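Local coordinates for putative exonuclease (PDB 3L0A), which is a putative exonuclease of the PDDEXK nuclease clan that binds a zinc ion and probably acts as a hydrolase, at residues 54-66 and 90-102. Residues are numbered along the deposited sequence; the frame is centred on the assembly and turned at random.
Sequences TALLVGSYVDSYF and NFKQAEEIIARIE
Tyr61 and Tyr65 both hold CG anti to the backbone N, which sends their rings across to helix 90-102, where Glu95 and Glu102 meet them with extended side chains. The motif is a helix-helix packing within the PDDEXK-like domain, the two axes 9.8 Å apart at closest and crossing at -43°. Strand 140-147 lies against the pair: Val58 and Ile97 touch Val146, and Val62 touches Leu144. Between the helices, the CB of Ala94 sits 4.0 Å from Tyr61 CD1 and also packs on Val58 and Val62. Nearby, the Phe91 ring takes Val58 CG2 over one face. Tyr61 and Phe91 meet obliquely, their planes 55° apart. Further along, Ile98 CG2 makes a CH-pi contact over one face of Tyr65, 3.9 Å from the ring centroid. Replacing Tyr65 by an alanine would probably leave Ile98 without this aromatic cover and the Glu102 carboxylate without its hydroxyl partner. Phe66 CZ reaches Ile101 CG2 at 4.0 Å, and helix 105-110 adds Met108 to both. Tyr65 OH donates to Glu102 OE2 over 2.7 Å, on the syn side and 31° out of the carboxylate plane.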
ATOM      1  N   THR A  54     -17.011   5.358  -0.372  1.00 38.60           N
ATOM      2  CA  THR A  54     -16.915   5.329  -1.833  1.00 38.09           C
ATOM      3  C   THR A  54     -17.351   3.955  -2.360  1.00 37.08           C
ATOM      4  O   THR A  54     -18.140   3.887  -3.283  1.00 37.16           O
ATOM      5  CB  THR A  54     -15.485   5.650  -2.348  1.00 38.33           C
ATOM      6  OG1 THR A  54     -15.088   6.977  -1.943  1.00 38.24           O
ATOM      7  CG2 THR A  54     -15.419   5.556  -3.877  1.00 37.02           C
ATOM      8  N   ALA A  55     -16.887   2.885  -1.704  1.00 36.36           N
ATOM      9  CA  ALA A  55     -17.156   1.505  -2.109  1.00 35.72           C
ATOM     10  C   ALA A  55     -18.638   1.179  -2.076  1.00 34.70           C
ATOM     11  O   ALA A  55     -19.146   0.587  -2.995  1.00 34.76           O
ATOM     12  CB  ALA A  55     -16.395   0.532  -1.225  1.00 35.66           C
ATOM     13  N   LEU A  56     -19.307   1.580  -1.002  1.00 33.73           N
ATOM     14  CA  LEU A  56     -20.741   1.329  -0.809  1.00 33.29           C
ATOM     15  C   LEU A  56     -21.581   2.140  -1.793  1.00 31.73           C
ATOM     16  O   LEU A  56     -22.537   1.623  -2.415  1.00 31.73           O
ATOM     17  CB  LEU A  56     -21.150   1.667   0.643  1.00 33.54           C
ATOM     18  CG  LEU A  56     -20.734   0.593   1.665  1.00 36.19           C
ATOM     19  CD1 LEU A  56     -20.689   1.117   3.131  1.00 38.51           C
ATOM     20  CD2 LEU A  56     -21.693  -0.651   1.548  1.00 36.76           C
ATOM     21  N   LEU A  57     -21.193   3.402  -1.944  1.00 29.63           N
ATOM     22  CA  LEU A  57     -21.824   4.276  -2.891  1.00 28.25           C
ATOM     23  C   LEU A  57     -21.671   3.777  -4.337  1.00 27.53           C
ATOM     24  O   LEU A  57     -22.665   3.756  -5.044  1.00 27.25           O
ATOM     25  CB  LEU A  57     -21.309   5.683  -2.753  1.00 28.00           C
ATOM     26  CG  LEU A  57     -21.895   6.468  -1.574  1.00 26.99           C
ATOM     27  CD1 LEU A  57     -21.087   7.733  -1.400  1.00 25.05           C
ATOM     28  CD2 LEU A  57     -23.329   6.782  -1.799  1.00 23.76           C
ATOM     29  N   VAL A  58     -20.471   3.372  -4.771  1.00 26.54           N
ATOM     30  CA  VAL A  58     -20.365   2.717  -6.076  1.00 26.71           C
ATOM     31  C   VAL A  58     -21.393   1.588  -6.192  1.00 26.93           C
ATOM     32  O   VAL A  58     -22.246   1.613  -7.049  1.00 27.64           O
ATOM     33  CB  VAL A  58     -18.972   2.196  -6.380  1.00 26.85           C
ATOM     34  CG1 VAL A  58     -19.025   1.192  -7.480  1.00 25.54           C
ATOM     35  CG2 VAL A  58     -18.030   3.361  -6.762  1.00 26.34           C
ATOM     36  N   GLY A  59     -21.342   0.630  -5.281  1.00 27.11           N
ATOM     37  CA  GLY A  59     -22.273  -0.476  -5.266  1.00 26.29           C
ATOM     38  C   GLY A  59     -23.735  -0.109  -5.274  1.00 26.69           C
ATOM     39  O   GLY A  59     -24.495  -0.777  -5.982  1.00 27.23           O
ATOM     40  N   SER A  60     -24.166   0.908  -4.514  1.00 26.75           N
ATOM     41  CA  SER A  60     -25.591   1.330  -4.570  1.00 27.58           C
ATOM     42  C   SER A  60     -25.968   2.012  -5.936  1.00 27.31           C
ATOM     43  O   SER A  60     -27.149   1.974  -6.393  1.00 26.43           O
ATOM     44  CB  SER A  60     -26.002   2.275  -3.423  1.00 28.37           C
ATOM     45  OG  SER A  60     -26.188   1.614  -2.179  1.00 30.85           O
ATOM     46  N   TYR A  61     -24.976   2.618  -6.578  1.00 26.53           N
ATOM     47  CA  TYR A  61     -25.196   3.306  -7.845  1.00 25.99           C
ATOM     48  C   TYR A  61     -25.614   2.270  -8.861  1.00 25.88           C
ATOM     49  O   TYR A  61     -26.571   2.469  -9.616  1.00 25.62           O
ATOM     50  CB  TYR A  61     -23.904   4.000  -8.308  1.00 25.62           C
ATOM     51  CG  TYR A  61     -24.016   4.859  -9.565  1.00 23.59           C
ATOM     52  CD1 TYR A  61     -23.838   4.317 -10.830  1.00 23.59           C
ATOM     53  CD2 TYR A  61     -24.253   6.216  -9.483  1.00 22.16           C
ATOM     54  CE1 TYR A  61     -23.879   5.121 -11.975  1.00 20.14           C
ATOM     55  CE2 TYR A  61     -24.293   7.023 -10.611  1.00 18.84           C
ATOM     56  CZ  TYR A  61     -24.118   6.471 -11.860  1.00 21.40           C
ATOM     57  OH  TYR A  61     -24.206   7.276 -12.982  1.00 18.00           O
ATOM     58  N   VAL A  62     -24.891   1.159  -8.836  1.00 25.85           N
ATOM     59  CA  VAL A  62     -25.138   0.055  -9.718  1.00 25.47           C
ATOM     60  C   VAL A  62     -26.453  -0.628  -9.393  1.00 26.01           C
ATOM     61  O   VAL A  62     -27.215  -0.943 -10.330  1.00 24.86           O
ATOM     62  CB  VAL A  62     -23.985  -0.951  -9.695  1.00 25.48           C
ATOM     63  CG1 VAL A  62     -24.362  -2.129 -10.504  1.00 25.83           C
ATOM     64  CG2 VAL A  62     -22.648  -0.300 -10.218  1.00 24.03           C
ATOM     65  N   ASP A  63     -26.760  -0.843  -8.107  1.00 25.59           N
ATOM     66  CA  ASP A  63     -28.106  -1.387  -7.738  1.00 26.19           C
ATOM     67  C   ASP A  63     -29.193  -0.515  -8.323  1.00 26.09           C
ATOM     68  O   ASP A  63     -30.173  -0.969  -8.936  1.00 26.75           O
ATOM     69  CB  ASP A  63     -28.342  -1.365  -6.226  1.00 26.70           C
ATOM     70  CG  ASP A  63     -27.737  -2.520  -5.519  1.00 28.46           C
ATOM     71  OD1 ASP A  63     -27.517  -3.568  -6.151  1.00 29.81           O
ATOM     72  OD2 ASP A  63     -27.483  -2.378  -4.306  1.00 33.55           O
ATOM     73  N   SER A  64     -29.024   0.775  -8.096  1.00 25.98           N
ATOM     74  CA  SER A  64     -29.992   1.717  -8.553  1.00 25.76           C
ATOM     75  C   SER A  64     -30.166   1.716 -10.077  1.00 24.66           C
ATOM     76  O   SER A  64     -31.287   1.905 -10.561  1.00 24.08           O
ATOM     77  CB  SER A  64     -29.678   3.108  -8.068  1.00 26.09           C
ATOM     78  OG  SER A  64     -30.882   3.840  -8.218  1.00 29.39           O
ATOM     79  N   TYR A  65     -29.078   1.517 -10.825  1.00 23.44           N
ATOM     80  CA  TYR A  65     -29.193   1.393 -12.296  1.00 22.47           C
ATOM     81  C   TYR A  65     -30.148   0.245 -12.639  1.00 22.99           C
ATOM     82  O   TYR A  65     -31.097   0.452 -13.408  1.00 23.33           O
ATOM     83  CB  TYR A  65     -27.842   1.202 -13.005  1.00 21.86           C
ATOM     84  CG  TYR A  65     -28.012   0.905 -14.467  1.00 19.64           C
ATOM     85  CD1 TYR A  65     -28.295   1.901 -15.359  1.00 18.75           C
ATOM     86  CD2 TYR A  65     -27.960  -0.376 -14.931  1.00 16.76           C
ATOM     87  CE1 TYR A  65     -28.502   1.621 -16.678  1.00 19.79           C
ATOM     88  CE2 TYR A  65     -28.153  -0.659 -16.221  1.00 18.50           C
ATOM     89  CZ  TYR A  65     -28.434   0.347 -17.097  1.00 19.63           C
ATOM     90  OH  TYR A  65     -28.623   0.066 -18.389  1.00 16.44           O
ATOM     91  N   PHE A  66     -29.953  -0.931 -12.038  1.00 22.95           N
ATOM     92  CA  PHE A  66     -30.785  -2.085 -12.396  1.00 23.62           C
ATOM     93  C   PHE A  66     -32.245  -2.012 -11.939  1.00 24.24           C
ATOM     94  O   PHE A  66     -33.116  -2.608 -12.594  1.00 23.64           O
ATOM     95  CB  PHE A  66     -30.122  -3.380 -11.947  1.00 23.57           C
ATOM     96  CG  PHE A  66     -28.875  -3.695 -12.714  1.00 22.66           C
ATOM     97  CD1 PHE A  66     -28.933  -4.266 -13.958  1.00 23.23           C
ATOM     98  CD2 PHE A  66     -27.644  -3.415 -12.209  1.00 22.94           C
ATOM     99  CE1 PHE A  66     -27.770  -4.563 -14.662  1.00 23.41           C
ATOM    100  CE2 PHE A  66     -26.479  -3.712 -12.927  1.00 23.66           C
ATOM    101  CZ  PHE A  66     -26.563  -4.276 -14.148  1.00 22.30           C
ATOM    102  N   ASN A  90     -14.818   7.379  -9.735  1.00 24.87           N
ATOM    103  CA  ASN A  90     -15.228   6.066  -9.260  1.00 24.20           C
ATOM    104  C   ASN A  90     -16.563   5.696  -9.856  1.00 23.82           C
ATOM    105  O   ASN A  90     -16.820   4.521 -10.131  1.00 22.84           O
ATOM    106  CB  ASN A  90     -15.356   6.028  -7.758  1.00 24.24           C
ATOM    107  CG  ASN A  90     -14.086   6.490  -7.049  1.00 27.63           C
ATOM    108  OD1 ASN A  90     -13.169   5.695  -6.814  1.00 26.54           O
ATOM    109  ND2 ASN A  90     -14.044   7.784  -6.683  1.00 31.74           N
ATOM    110  N   PHE A  91     -17.391   6.713 -10.079  1.00 23.14           N
ATOM    111  CA  PHE A  91     -18.707   6.526 -10.694  1.00 23.09           C
ATOM    112  C   PHE A  91     -18.666   6.475 -12.220  1.00 23.06           C
ATOM    113  O   PHE A  91     -19.398   5.701 -12.805  1.00 22.48           O
ATOM    114  CB  PHE A  91     -19.685   7.548 -10.155  1.00 22.69           C
ATOM    115  CG  PHE A  91     -19.729   7.534  -8.680  1.00 21.85           C
ATOM    116  CD1 PHE A  91     -20.549   6.650  -8.023  1.00 20.42           C
ATOM    117  CD2 PHE A  91     -18.848   8.307  -7.955  1.00 22.54           C
ATOM    118  CE1 PHE A  91     -20.548   6.577  -6.674  1.00 24.01           C
ATOM    119  CE2 PHE A  91     -18.836   8.253  -6.569  1.00 23.51           C
ATOM    120  CZ  PHE A  91     -19.670   7.405  -5.922  1.00 21.73           C
ATOM    121  N   LYS A  92     -17.780   7.233 -12.857  1.00 23.95           N
ATOM    122  CA  LYS A  92     -17.546   7.029 -14.277  1.00 24.33           C
ATOM    123  C   LYS A  92     -17.055   5.590 -14.507  1.00 24.04           C
ATOM    124  O   LYS A  92     -17.422   4.967 -15.510  1.00 25.57           O
ATOM    125  CB  LYS A  92     -16.570   8.073 -14.846  1.00 25.34           C
ATOM    126  CG  LYS A  92     -17.113   9.533 -14.951  1.00 27.38           C
ATOM    127  CD  LYS A  92     -15.946  10.535 -15.211  1.00 29.68           C
ATOM    128  CE  LYS A  92     -16.345  11.946 -15.739  1.00 30.59           C
ATOM    129  NZ  LYS A  92     -16.290  12.049 -17.267  1.00 34.76           N
ATOM    130  N   GLN A  93     -16.244   5.040 -13.604  1.00 23.31           N
ATOM    131  CA  GLN A  93     -15.918   3.612 -13.682  1.00 23.58           C
ATOM    132  C   GLN A  93     -17.127   2.690 -13.410  1.00 22.87           C
ATOM    133  O   GLN A  93     -17.302   1.689 -14.104  1.00 20.33           O
ATOM    134  CB  GLN A  93     -14.818   3.251 -12.702  1.00 24.89           C
ATOM    135  CG  GLN A  93     -14.428   1.750 -12.752  1.00 26.75           C
ATOM    136  CD  GLN A  93     -13.345   1.447 -11.728  1.00 30.45           C
ATOM    137  OE1 GLN A  93     -13.522   1.619 -10.512  1.00 32.69           O
ATOM    138  NE2 GLN A  93     -12.209   1.019 -12.219  1.00 31.74           N
ATOM    139  N   ALA A  94     -17.936   2.993 -12.380  1.00 21.64           N
ATOM    140  CA  ALA A  94     -19.202   2.249 -12.205  1.00 21.50           C
ATOM    141  C   ALA A  94     -19.957   2.083 -13.525  1.00 21.58           C
ATOM    142  O   ALA A  94     -20.425   0.997 -13.830  1.00 23.02           O
ATOM    143  CB  ALA A  94     -20.098   2.935 -11.207  1.00 21.03           C
ATOM    144  N   GLU A  95     -20.107   3.137 -14.320  1.00 21.14           N
ATOM    145  CA  GLU A  95     -20.818   2.957 -15.609  1.00 21.46           C
ATOM    146  C   GLU A  95     -20.043   2.048 -16.535  1.00 21.05           C
ATOM    147  O   GLU A  95     -20.643   1.311 -17.320  1.00 21.20           O
ATOM    148  CB  GLU A  95     -21.179   4.307 -16.285  1.00 21.06           C
ATOM    149  CG  GLU A  95     -21.944   5.221 -15.286  1.00 22.04           C
ATOM    150  CD  GLU A  95     -22.807   6.326 -15.947  1.00 23.06           C
ATOM    151  OE1 GLU A  95     -22.501   6.782 -17.059  1.00 19.32           O
ATOM    152  OE2 GLU A  95     -23.789   6.765 -15.320  1.00 24.31           O
ATOM    153  N   GLU A  96     -18.717   2.076 -16.446  1.00 20.46           N
ATOM    154  CA  GLU A  96     -17.890   1.168 -17.251  1.00 21.04           C
ATOM    155  C   GLU A  96     -18.172  -0.277 -16.896  1.00 19.32           C
ATOM    156  O   GLU A  96     -18.286  -1.152 -17.769  1.00 18.56           O
ATOM    157  CB  GLU A  96     -16.385   1.458 -17.109  1.00 21.42           C
ATOM    158  CG  GLU A  96     -15.830   2.475 -18.150  1.00 26.89           C
ATOM    159  CD  GLU A  96     -14.351   2.888 -17.911  1.00 35.60           C
ATOM    160  OE1 GLU A  96     -13.734   2.481 -16.881  1.00 36.16           O
ATOM    161  OE2 GLU A  96     -13.821   3.642 -18.766  1.00 42.28           O
ATOM    162  N   ILE A  97     -18.267  -0.516 -15.604  1.00 18.03           N
ATOM    163  CA  ILE A  97     -18.564  -1.850 -15.111  1.00 17.34           C
ATOM    164  C   ILE A  97     -19.958  -2.256 -15.584  1.00 16.46           C
ATOM    165  O   ILE A  97     -20.135  -3.361 -16.068  1.00 17.38           O
ATOM    166  CB  ILE A  97     -18.503  -1.940 -13.593  1.00 15.69           C
ATOM    167  CG1 ILE A  97     -17.090  -1.644 -13.082  1.00 17.56           C
ATOM    168  CG2 ILE A  97     -18.936  -3.285 -13.167  1.00 17.27           C
ATOM    169  CD1 ILE A  97     -17.029  -1.353 -11.614  1.00 16.90           C
ATOM    170  N   ILE A  98     -20.950  -1.379 -15.459  1.00 16.32           N
ATOM    171  CA  ILE A  98     -22.339  -1.735 -15.909  1.00 15.72           C
ATOM    172  C   ILE A  98     -22.365  -2.155 -17.383  1.00 16.84           C
ATOM    173  O   ILE A  98     -23.070  -3.118 -17.768  1.00 18.42           O
ATOM    174  CB  ILE A  98     -23.310  -0.585 -15.703  1.00 14.84           C
ATOM    175  CG1 ILE A  98     -23.603  -0.395 -14.206  1.00 15.47           C
ATOM    176  CG2 ILE A  98     -24.598  -0.763 -16.462  1.00 12.91           C
ATOM    177  CD1 ILE A  98     -24.253   0.982 -13.884  1.00 12.33           C
ATOM    178  N   ALA A  99     -21.672  -1.409 -18.226  1.00 17.69           N
ATOM    179  CA  ALA A  99     -21.661  -1.712 -19.661  1.00 19.73           C
ATOM    180  C   ALA A  99     -21.010  -3.058 -19.911  1.00 20.48           C
ATOM    181  O   ALA A  99     -21.394  -3.788 -20.824  1.00 22.51           O
ATOM    182  CB  ALA A  99     -20.906  -0.621 -20.434  1.00 19.62           C
ATOM    183  N   ARG A 100     -20.012  -3.371 -19.099  1.00 21.24           N
ATOM    184  CA  ARG A 100     -19.287  -4.625 -19.224  1.00 21.63           C
ATOM    185  C   ARG A 100     -20.175  -5.838 -18.915  1.00 21.48           C
ATOM    186  O   ARG A 100     -20.167  -6.836 -19.665  1.00 20.34           O
ATOM    187  CB  ARG A 100     -18.033  -4.614 -18.361  1.00 21.46           C
ATOM    188  CG  ARG A 100     -17.283  -5.944 -18.386  1.00 23.89           C
ATOM    189  CD  ARG A 100     -16.882  -6.284 -19.802  1.00 23.95           C
ATOM    190  NE  ARG A 100     -16.152  -7.529 -19.927  1.00 24.53           N
ATOM    191  CZ  ARG A 100     -16.633  -8.670 -20.431  1.00 20.67           C
ATOM    192  NH1 ARG A 100     -17.893  -8.829 -20.831  1.00 23.38           N
ATOM    193  NH2 ARG A 100     -15.834  -9.696 -20.516  1.00 19.84           N
ATOM    194  N   ILE A 101     -20.939  -5.720 -17.835  1.00 21.94           N
ATOM    195  CA  ILE A 101     -21.994  -6.680 -17.439  1.00 22.78           C
ATOM    196  C   ILE A 101     -23.040  -6.817 -18.531  1.00 24.06           C
ATOM    197  O   ILE A 101     -23.476  -7.916 -18.889  1.00 24.67           O
ATOM    198  CB  ILE A 101     -22.698  -6.172 -16.152  1.00 22.52           C
ATOM    199  CG1 ILE A 101     -21.812  -6.362 -14.922  1.00 23.82           C
ATOM    200  CG2 ILE A 101     -23.985  -6.854 -15.909  1.00 24.63           C
ATOM    201  CD1 ILE A 101     -22.349  -5.590 -13.599  1.00 21.51           C
ATOM    202  N   GLU A 102     -23.465  -5.690 -19.086  1.00 24.91           N
ATOM    203  CA  GLU A 102     -24.577  -5.725 -20.025  1.00 24.82           C
ATOM    204  C   GLU A 102     -24.246  -6.435 -21.311  1.00 25.42           C
ATOM    205  O   GLU A 102     -25.116  -6.975 -21.923  1.00 27.22           O
ATOM    206  CB  GLU A 102     -25.083  -4.325 -20.326  1.00 24.39           C
ATOM    207  CG  GLU A 102     -26.017  -3.842 -19.249  1.00 24.70           C
ATOM    208  CD  GLU A 102     -26.727  -2.556 -19.592  1.00 26.11           C
ATOM    209  OE1 GLU A 102     -26.135  -1.661 -20.240  1.00 25.80           O
ATOM    210  OE2 GLU A 102     -27.893  -2.436 -19.183  1.00 29.82           O
TER